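Local coordinates for protein ribonucleoside-diphosphate reductase subunit beta (PDB 6ZJK) that serves as the iron-binding R2 subunit of ribonucleotide reductase, which makes deoxyribonucleotides from ribonucleoside diphosphates, probably supplying the radical used by its catalytic partner, at residues Leu218-Lys223 / Asp332-Leu337; Asp296-Arg301 / His326-Ile331. All coordinates share one frame; numbering follows the deposited sequence. Where two conformers were deposited one is given.

Contact 1: Leu218-Lys223 / Asp332-Leu337; sequences LARQGK and DGFSKL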
ATOM      1  N   LEU A 218      -1.055  12.394 -29.075  1.00 40.84           N
ATOM      2  CA  LEU A 218      -2.403  12.929 -29.287  1.00 40.13           C
ATOM      3  C   LEU A 218      -2.490  14.378 -28.825  1.00 39.70           C
ATOM      4  O   LEU A 218      -2.907  15.262 -29.586  1.00 39.45           O
ATOM      5  CB  LEU A 218      -3.451  12.082 -28.554  1.00 39.67           C
ATOM      6  CG  LEU A 218      -3.864  10.721 -29.125  1.00 42.99           C
ATOM      7  CD1 LEU A 218      -5.024  10.137 -28.323  1.00 47.87           C
ATOM      8  CD2 LEU A 218      -4.224  10.868 -30.605  1.00 41.80           C
ATOM      9  N   ALA A 219      -2.061  14.634 -27.575  1.00 34.46           N
ATOM     10  CA  ALA A 219      -2.140  15.965 -26.974  1.00 41.84           C
ATOM     11  C   ALA A 219      -1.298  16.990 -27.712  1.00 41.84           C
ATOM     12  O   ALA A 219      -1.651  18.176 -27.735  1.00 45.80           O
ATOM     13  CB  ALA A 219      -1.690  15.911 -25.514  1.00 39.67           C
ATOM     14  N   ARG A 220      -0.185  16.565 -28.320  1.00 43.57           N
ATOM     15  CA  ARG A 220       0.625  17.505 -29.088  1.00 47.87           C
ATOM     16  C   ARG A 220      -0.168  18.064 -30.265  1.00 46.54           C
ATOM     17  O   ARG A 220       0.108  19.182 -30.719  1.00 55.17           O
ATOM     18  CB  ARG A 220       1.920  16.834 -29.589  1.00 45.08           C
ATOM     19  CG  ARG A 220       3.153  17.777 -29.747  1.00 45.65           C
ATOM     20  CD  ARG A 220       4.285  17.091 -30.521  1.00 46.15           C
ATOM     21  NE  ARG A 220       5.511  17.893 -30.625  1.00 45.53           N
ATOM     22  CZ  ARG A 220       6.499  17.617 -31.462  1.00 49.46           C
ATOM     23  NH1 ARG A 220       6.386  16.577 -32.290  1.00 46.69           N
ATOM     24  NH2 ARG A 220       7.592  18.387 -31.498  1.00 55.83           N
ATOM     25  N   GLN A 221      -1.168  17.315 -30.757  1.00 45.31           N
ATOM     26  CA  GLN A 221      -2.041  17.759 -31.839  1.00 51.64           C
ATOM     27  C   GLN A 221      -3.305  18.453 -31.354  1.00 48.57           C
ATOM     28  O   GLN A 221      -4.143  18.813 -32.187  1.00 47.30           O
ATOM     29  CB  GLN A 221      -2.515  16.581 -32.703  1.00 50.03           C
ATOM     30  CG  GLN A 221      -1.482  15.547 -33.065  1.00 51.23           C
ATOM     31  CD  GLN A 221      -2.122  14.347 -33.741  1.00 50.25           C
ATOM     32  OE1 GLN A 221      -3.170  14.468 -34.354  1.00 50.93           O
ATOM     33  NE2 GLN A 221      -1.553  13.166 -33.525  1.00 50.33           N
ATOM     34  N   GLY A 222      -3.500  18.596 -30.047  1.00 47.74           N
ATOM     35  CA  GLY A 222      -4.705  19.221 -29.537  1.00 49.75           C
ATOM     36  C   GLY A 222      -5.844  18.278 -29.191  1.00 47.44           C
ATOM     37  O   GLY A 222      -6.961  18.750 -28.943  1.00 50.09           O
ATOM     38  N   LYS A 223      -5.607  16.968 -29.177  1.00 46.95           N
ATOM     39  CA  LYS A 223      -6.633  15.964 -28.921  1.00 45.56           C
ATOM     40  C   LYS A 223      -6.386  15.313 -27.559  1.00 49.64           C
ATOM     41  O   LYS A 223      -5.263  14.886 -27.265  1.00 42.27           O
ATOM     42  CB  LYS A 223      -6.642  14.918 -30.048  1.00 47.16           C
ATOM     43  CG  LYS A 223      -7.001  15.492 -31.446  1.00 51.63           C
ATOM     44  CD  LYS A 223      -6.657  14.537 -32.626  1.00 58.25           C
ATOM     45  CE  LYS A 223      -7.051  15.138 -33.989  1.00 65.67           C
ATOM     46  NZ  LYS A 223      -6.455  14.451 -35.188  1.00 64.16           N
ATOM     47  N   ASP A 332      10.721  14.964 -23.720  1.00 42.20           N
ATOM     48  CA  ASP A 332      11.275  15.213 -22.391  1.00 43.87           C
ATOM     49  C   ASP A 332      10.719  16.496 -21.792  1.00 44.06           C
ATOM     50  O   ASP A 332      10.272  16.510 -20.641  1.00 47.82           O
ATOM     51  CB  ASP A 332      12.805  15.251 -22.452  1.00 52.58           C
ATOM     52  CG  ASP A 332      13.389  13.896 -22.775  1.00 57.47           C
ATOM     53  OD1 ASP A 332      12.590  12.930 -22.881  1.00 62.89           O
ATOM     54  OD2 ASP A 332      14.627  13.778 -22.883  1.00 60.34           O
ATOM     55  N   GLY A 333      10.691  17.574 -22.576  1.00 43.68           N
ATOM     56  CA  GLY A 333      10.107  18.811 -22.085  1.00 40.36           C
ATOM     57  C   GLY A 333       8.589  18.729 -22.000  1.00 45.04           C
ATOM     58  O   GLY A 333       7.981  19.292 -21.086  1.00 43.66           O
ATOM     59  N   PHE A 334       7.961  18.018 -22.943  1.00 36.91           N
ATOM     60  CA  PHE A 334       6.505  17.943 -22.985  1.00 43.86           C
ATOM     61  C   PHE A 334       5.939  17.232 -21.758  1.00 42.90           C
ATOM     62  O   PHE A 334       4.918  17.651 -21.212  1.00 42.84           O
ATOM     63  CB  PHE A 334       6.055  17.236 -24.266  1.00 38.38           C
ATOM     64  CG  PHE A 334       4.585  17.362 -24.542  1.00 44.56           C
ATOM     65  CD1 PHE A 334       3.683  16.444 -24.017  1.00 43.51           C
ATOM     66  CD2 PHE A 334       4.104  18.394 -25.343  1.00 45.40           C
ATOM     67  CE1 PHE A 334       2.318  16.558 -24.272  1.00 46.48           C
ATOM     68  CE2 PHE A 334       2.741  18.520 -25.594  1.00 46.23           C
ATOM     69  CZ  PHE A 334       1.850  17.592 -25.074  1.00 44.01           C
ATOM     70  N   SER A 335       6.594  16.163 -21.303  1.00 42.60           N
ATOM     71  CA  SER A 335       6.089  15.349 -20.204  1.00 41.61           C
ATOM     72  C   SER A 335       6.168  16.038 -18.841  1.00 47.87           C
ATOM     73  O   SER A 335       5.617  15.508 -17.871  1.00 43.25           O
ATOM     74  CB  SER A 335       6.861  14.033 -20.159  1.00 44.16           C
ATOM     75  OG  SER A 335       8.218  14.258 -19.764  1.00 50.11           O
ATOM     76  N   LYS A 336       6.822  17.193 -18.745  1.00 47.07           N
ATOM     77  CA  LYS A 336       7.033  17.850 -17.460  1.00 50.29           C
ATOM     78  C   LYS A 336       5.807  18.647 -17.029  1.00 50.13           C
ATOM     79  O   LYS A 336       5.001  19.083 -17.852  1.00 57.31           O
ATOM     80  CB  LYS A 336       8.243  18.778 -17.529  1.00 51.63           C
ATOM     81  CG  LYS A 336       9.498  18.202 -16.925  1.00 54.15           C
ATOM     82  CD  LYS A 336       9.821  16.824 -17.482  1.00 54.92           C
ATOM     83  CE  LYS A 336      11.178  16.313 -16.990  1.00 61.12           C
ATOM     84  NZ  LYS A 336      11.548  15.043 -17.685  1.00 57.67           N
ATOM     85  N   LEU A 337       5.653  18.796 -15.716  1.00 55.21           N
ATOM     86  CA  LEU A 337       4.560  19.583 -15.157  1.00 56.30           C
ATOM     87  C   LEU A 337       4.988  21.021 -14.876  1.00 61.64           C
ATOM     88  O   LEU A 337       4.319  21.967 -15.303  1.00 66.90           O
ATOM     89  CB  LEU A 337       4.029  18.927 -13.882  1.00 56.91           C
ATOM     90  CG  LEU A 337       3.276  17.626 -14.159  1.00 48.03           C
ATOM     91  CD1 LEU A 337       3.212  16.745 -12.927  1.00 43.50           C
ATOM     92  CD2 LEU A 337       1.880  17.916 -14.713  0.92 51.37           C
TER

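Contact 2: Asp296-Arg301 / His326-Ile331; sequences DELIER and HPMEWI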
ATOM      1  N   ASP A 296       6.281   3.392 -37.810  1.00 43.69           N
ATOM      2  CA  ASP A 296       6.934   2.203 -37.344  1.00 48.46           C
ATOM      3  C   ASP A 296       8.426   2.275 -36.980  1.00 52.05           C
ATOM      4  O   ASP A 296       8.851   1.581 -36.114  1.00 46.87           O
ATOM      5  CB  ASP A 296       6.716   1.083 -38.316  1.00 51.27           C
ATOM      6  CG  ASP A 296       5.313   0.641 -38.363  1.00 57.38           C
ATOM      7  OD1 ASP A 296       5.001  -0.327 -39.032  1.00 61.34           O
ATOM      8  OD2 ASP A 296       4.507   1.238 -37.704  1.00 54.27           O
ATOM      9  N   GLU A 297       9.178   3.095 -37.684  1.00 47.43           N
ATOM     10  CA  GLU A 297      10.591   3.185 -37.453  1.00 49.44           C
ATOM     11  C   GLU A 297      10.887   4.078 -36.301  1.00 48.34           C
ATOM     12  O   GLU A 297      11.730   3.813 -35.541  1.00 46.18           O
ATOM     13  CB  GLU A 297      11.307   3.735 -38.688  1.00 49.83           C
ATOM     14  CG  GLU A 297      12.810   3.600 -38.610  1.00 57.55           C
ATOM     15  CD  GLU A 297      13.618   4.441 -39.607  1.00 72.22           C
ATOM     16  OE1 GLU A 297      14.827   4.485 -39.418  1.00 68.07           O
ATOM     17  OE2 GLU A 297      13.093   5.044 -40.556  1.00 73.48           O
ATOM     18  N   LEU A 298      10.113   5.116 -36.116  1.00 48.19           N
ATOM     19  CA  LEU A 298      10.255   5.979 -34.994  1.00 49.44           C
ATOM     20  C   LEU A 298       9.907   5.292 -33.685  1.00 47.99           C
ATOM     21  O   LEU A 298      10.478   5.568 -32.702  1.00 47.70           O
ATOM     22  CB  LEU A 298       9.468   7.204 -35.207  1.00 45.42           C
ATOM     23  CG  LEU A 298       9.509   8.154 -34.089  1.00 54.06           C
ATOM     24  CD1 LEU A 298      10.884   8.712 -33.937  1.00 51.30           C
ATOM     25  CD2 LEU A 298       8.550   9.249 -34.384  1.00 48.95           C
ATOM     26  N   ILE A 299       8.989   4.362 -33.711  1.00 46.57           N
ATOM     27  CA  ILE A 299       8.629   3.605 -32.572  1.00 45.92           C
ATOM     28  C   ILE A 299       9.746   2.624 -32.276  1.00 49.15           C
ATOM     29  O   ILE A 299      10.045   2.373 -31.162  1.00 43.69           O
ATOM     30  CB  ILE A 299       7.287   2.879 -32.820  1.00 48.39           C
ATOM     31  CG1 ILE A 299       6.137   3.857 -32.826  1.00 46.91           C
ATOM     32  CG2 ILE A 299       6.989   1.887 -31.765  1.00 40.09           C
ATOM     33  CD1 ILE A 299       4.846   3.237 -33.228  1.00 47.28           C
ATOM     34  N   GLU A 300      10.331   2.054 -33.302  1.00 45.06           N
ATOM     35  CA  GLU A 300      11.433   1.125 -33.169  1.00 45.46           C
ATOM     36  C   GLU A 300      12.607   1.786 -32.528  1.00 43.70           C
ATOM     37  O   GLU A 300      13.142   1.321 -31.599  1.00 45.58           O
ATOM     38  CB  GLU A 300      11.871   0.656 -34.538  1.00 46.91           C
ATOM     39  CG  GLU A 300      12.736  -0.577 -34.555  1.00 53.79           C
ATOM     40  CD  GLU A 300      13.673  -0.684 -35.775  1.00 60.37           C
ATOM     41  OE1 GLU A 300      13.526   0.082 -36.716  1.00 58.89           O
ATOM     42  OE2 GLU A 300      14.557  -1.556 -35.798  1.00 55.70           O
ATOM     43  N   ARG A 301      12.968   2.914 -33.044  1.00 46.12           N
ATOM     44  CA  ARG A 301      14.124   3.648 -32.547  1.00 48.56           C
ATOM     45  C   ARG A 301      13.897   4.170 -31.130  1.00 44.05           C
ATOM     46  O   ARG A 301      14.818   4.156 -30.304  1.00 45.57           O
ATOM     47  CB  ARG A 301      14.452   4.785 -33.524  1.00 48.75           C
ATOM     48  CG  ARG A 301      14.958   4.316 -34.916  1.00 55.23           C
ATOM     49  CD  ARG A 301      15.386   5.502 -35.818  1.00 56.25           C
ATOM     50  NE  ARG A 301      16.211   6.441 -35.063  1.00 63.81           N
ATOM     51  CZ  ARG A 301      17.540   6.459 -35.014  1.00 75.90           C
ATOM     52  NH1 ARG A 301      18.270   5.598 -35.724  1.00 70.43           N
ATOM     53  NH2 ARG A 301      18.141   7.368 -34.246  1.00 77.96           N
ATOM     54  N   HIS A 326      18.604  10.751 -29.161  1.00 58.46           N
ATOM     55  CA  HIS A 326      17.204  10.646 -28.781  1.00 52.63           C
ATOM     56  C   HIS A 326      16.342  10.920 -30.006  1.00 51.94           C
ATOM     57  O   HIS A 326      16.398  12.026 -30.555  1.00 56.62           O
ATOM     58  CB  HIS A 326      16.911  11.637 -27.659  1.00 54.32           C
ATOM     59  CG  HIS A 326      15.599  11.425 -26.983  1.00 53.47           C
ATOM     60  ND1 HIS A 326      14.506  10.878 -27.622  1.00 54.53           N
ATOM     61  CD2 HIS A 326      15.197  11.709 -25.723  1.00 55.00           C
ATOM     62  CE1 HIS A 326      13.487  10.831 -26.781  1.00 49.17           C
ATOM     63  NE2 HIS A 326      13.881  11.331 -25.623  1.00 50.90           N
ATOM     64  N   PRO A 327      15.533   9.963 -30.462  1.00 49.96           N
ATOM     65  CA  PRO A 327      14.790  10.162 -31.714  1.00 53.49           C
ATOM     66  C   PRO A 327      13.521  10.988 -31.573  1.00 55.01           C
ATOM     67  O   PRO A 327      12.967  11.405 -32.601  1.00 49.95           O
ATOM     68  CB  PRO A 327      14.471   8.726 -32.155  1.00 51.14           C
ATOM     69  CG  PRO A 327      14.406   7.963 -30.865  1.00 53.54           C
ATOM     70  CD  PRO A 327      15.384   8.598 -29.928  1.00 47.65           C
ATOM     71  N   MET A 328      13.037  11.235 -30.349  1.00 52.81           N
ATOM     72  CA  MET A 328      11.836  12.031 -30.105  0.61 50.83           C
ATOM     73  C   MET A 328      12.101  13.004 -28.955  1.00 49.97           C
ATOM     74  O   MET A 328      11.447  12.965 -27.917  1.00 50.05           O
ATOM     75  CB  MET A 328      10.633  11.158 -29.745  0.61 51.97           C
ATOM     76  CG  MET A 328      10.325  10.011 -30.677  0.61 52.23           C
ATOM     77  SD  MET A 328       8.894   9.105 -30.054  0.61 59.81           S
ATOM     78  CE  MET A 328       7.613  10.354 -30.166  0.61 56.13           C
ATOM     79  N   GLU A 329      13.072  13.901 -29.131  1.00 50.16           N
ATOM     80  CA  GLU A 329      13.561  14.722 -28.025  1.00 53.26           C
ATOM     81  C   GLU A 329      12.473  15.593 -27.390  1.00 47.22           C
ATOM     82  O   GLU A 329      12.601  15.964 -26.212  1.00 46.26           O
ATOM     83  CB  GLU A 329      14.753  15.568 -28.479  1.00 49.89           C
ATOM     84  CG  GLU A 329      15.432  16.203 -27.292  1.00 59.49           C
ATOM     85  CD  GLU A 329      16.924  16.326 -27.452  1.00 72.55           C
ATOM     86  OE1 GLU A 329      17.500  15.593 -28.291  1.00 73.08           O
ATOM     87  OE2 GLU A 329      17.521  17.129 -26.700  1.00 77.72           O
ATOM     88  N   TRP A 330      11.460  15.976 -28.177  1.00 44.86           N
ATOM     89  CA  TRP A 330      10.422  16.871 -27.676  1.00 46.53           C
ATOM     90  C   TRP A 330       9.679  16.292 -26.481  1.00 38.94           C
ATOM     91  O   TRP A 330       9.124  17.060 -25.693  1.00 38.55           O
ATOM     92  CB  TRP A 330       9.416  17.193 -28.788  1.00 45.49           C
ATOM     93  CG  TRP A 330       8.666  15.982 -29.283  1.00 47.24           C
ATOM     94  CD1 TRP A 330       9.016  15.162 -30.330  1.00 48.97           C
ATOM     95  CD2 TRP A 330       7.438  15.454 -28.755  1.00 47.78           C
ATOM     96  NE1 TRP A 330       8.081  14.158 -30.475  1.00 48.83           N
ATOM     97  CE2 TRP A 330       7.105  14.315 -29.523  1.00 49.05           C
ATOM     98  CE3 TRP A 330       6.596  15.826 -27.701  1.00 47.14           C
ATOM     99  CZ2 TRP A 330       5.959  13.552 -29.277  1.00 44.68           C
ATOM    100  CZ3 TRP A 330       5.442  15.061 -27.458  1.00 44.67           C
ATOM    101  CH2 TRP A 330       5.145  13.939 -28.240  1.00 43.57           C
ATOM    102  N   ILE A 331       9.666  14.965 -26.323  1.00 41.44           N
ATOM    103  CA  ILE A 331       8.913  14.319 -25.244  1.00 43.03           C
ATOM    104  C   ILE A 331       9.408  14.762 -23.867  1.00 48.40           C
ATOM    105  O   ILE A 331       8.620  14.885 -22.915  1.00 43.50           O
ATOM    106  CB  ILE A 331       8.995  12.788 -25.388  1.00 45.76           C
ATOM    107  CG1 ILE A 331       8.072  12.292 -26.490  1.00 50.49           C
ATOM    108  CG2 ILE A 331       8.560  12.098 -24.112  1.00 53.46           C
ATOM    109  CD1 ILE A 331       8.096  10.786 -26.627  1.00 53.47           C
TER

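Contact 1: Leu218-Lys223 / Asp332-Leu337
F334 turns the CZ end of its phenyl ring to A219 in the last helical turn before G222. Its CZ lies 3.9 Å from A219 CB, and because that methyl sits close to the ring plane, A219 is met at the ring edge. R220 N is 4.0 Å from the same F334 CZ. R220 CG comes within 4.2 Å of F334 CE2, which makes this a loose flank by an aliphatic stem. With CG anti to the backbone N (chi1 -168°), the F334 ring extends across to the A219-R220 pair, although the CA atoms of R220 and F334 are 8.5 Å apart. The touching is van der Waals packing, with one apolar side-chain pair (A219-F334), and it buries 110 Å² over both sides. Beyond its stem, R220 runs on nearly extended, and its guanidinium makes a cation-pi contact with W330, whose ring in turn meets that of F334 edge-to-face. K232 gives F334 a cation-pi partner from helix 225-255, where S228 touches both A219 and F334.

The turn that receives the ring is closed by its own backbone. L218 O accepts from Q221 N and, at 3.2 Å, from K223 N, the two arriving from opposite faces of its carbonyl plane, while G222 N bonds to A219 O at 3.0 Å. G222 has phi 93°, a backbone angle that suits glycine. Reversal at positive phi, with the six-to-one bond K223 N to L218 O and the five-to-two bond G222 N to A219 O, is the Schellman motif, here ending helix 190-220.

Contact 2: Asp296-Arg301 / His326-Ile331
M328 N donates to H326 ND1 at 3.1 Å with an N-H...acceptor angle of 156°, a fairly straight bond, although the donor is tilted 30° out of the imidazole plane. This bond ties together the backbone bend on which P327 and M328 are carried toward helix 296-313. On the facing helix, L298 does much of the touching through one branch: its CD1 lies 3.6 Å from M328 CG and 4.0 Å from P327 CB, so the methyl meets both neighbours at once. A chi1 of 178° swings L298 CG away from its own N, which brings the branch end nearer to M328 and P327. The L298 and M328 side chains pass each other at a slant. M328 has two deposited conformers, so the approach of its CG to L298 CD1 is certain only for the one described.

P327 also packs against R301. Its CG rests on the helix backbone, 3.8 Å from R301 C, and its CB lies 4.1 Å from R301 NE, at the edge of the guanidinium and near its plane. The shared interface buries 210 Å².

Further along helix 296-313, Y305 stacks on the H326 ring and touches P327, while Y302 meets M328 and I331. Past the bend the chain enters helix 330-334, where W330 and I331 pack on helix 190-220; the bend thus links these helices.

Overall arrangement
Contacts 1 and 2 are consecutive uses of the C-terminal portion of the modelled chain: the 326-331 bend docks on helix 296-313, and the helix that follows sends F334 to the end of helix 190-220. Their centres lie about 15 Å apart, each about 20 Å from the centre of the chain. Several links join them, among them the F334-W330 ring pair, the cation-pi pair in which R220 NH2 approaches W330 CG at 3.4 Å, and a packing approach of D332 OD1 to H326 NE2, also at 3.4 Å. None of their residues binds iron, but helix 190-220 carries the ligand E204, and the adjoining helix 225-255 carries E238 and H241.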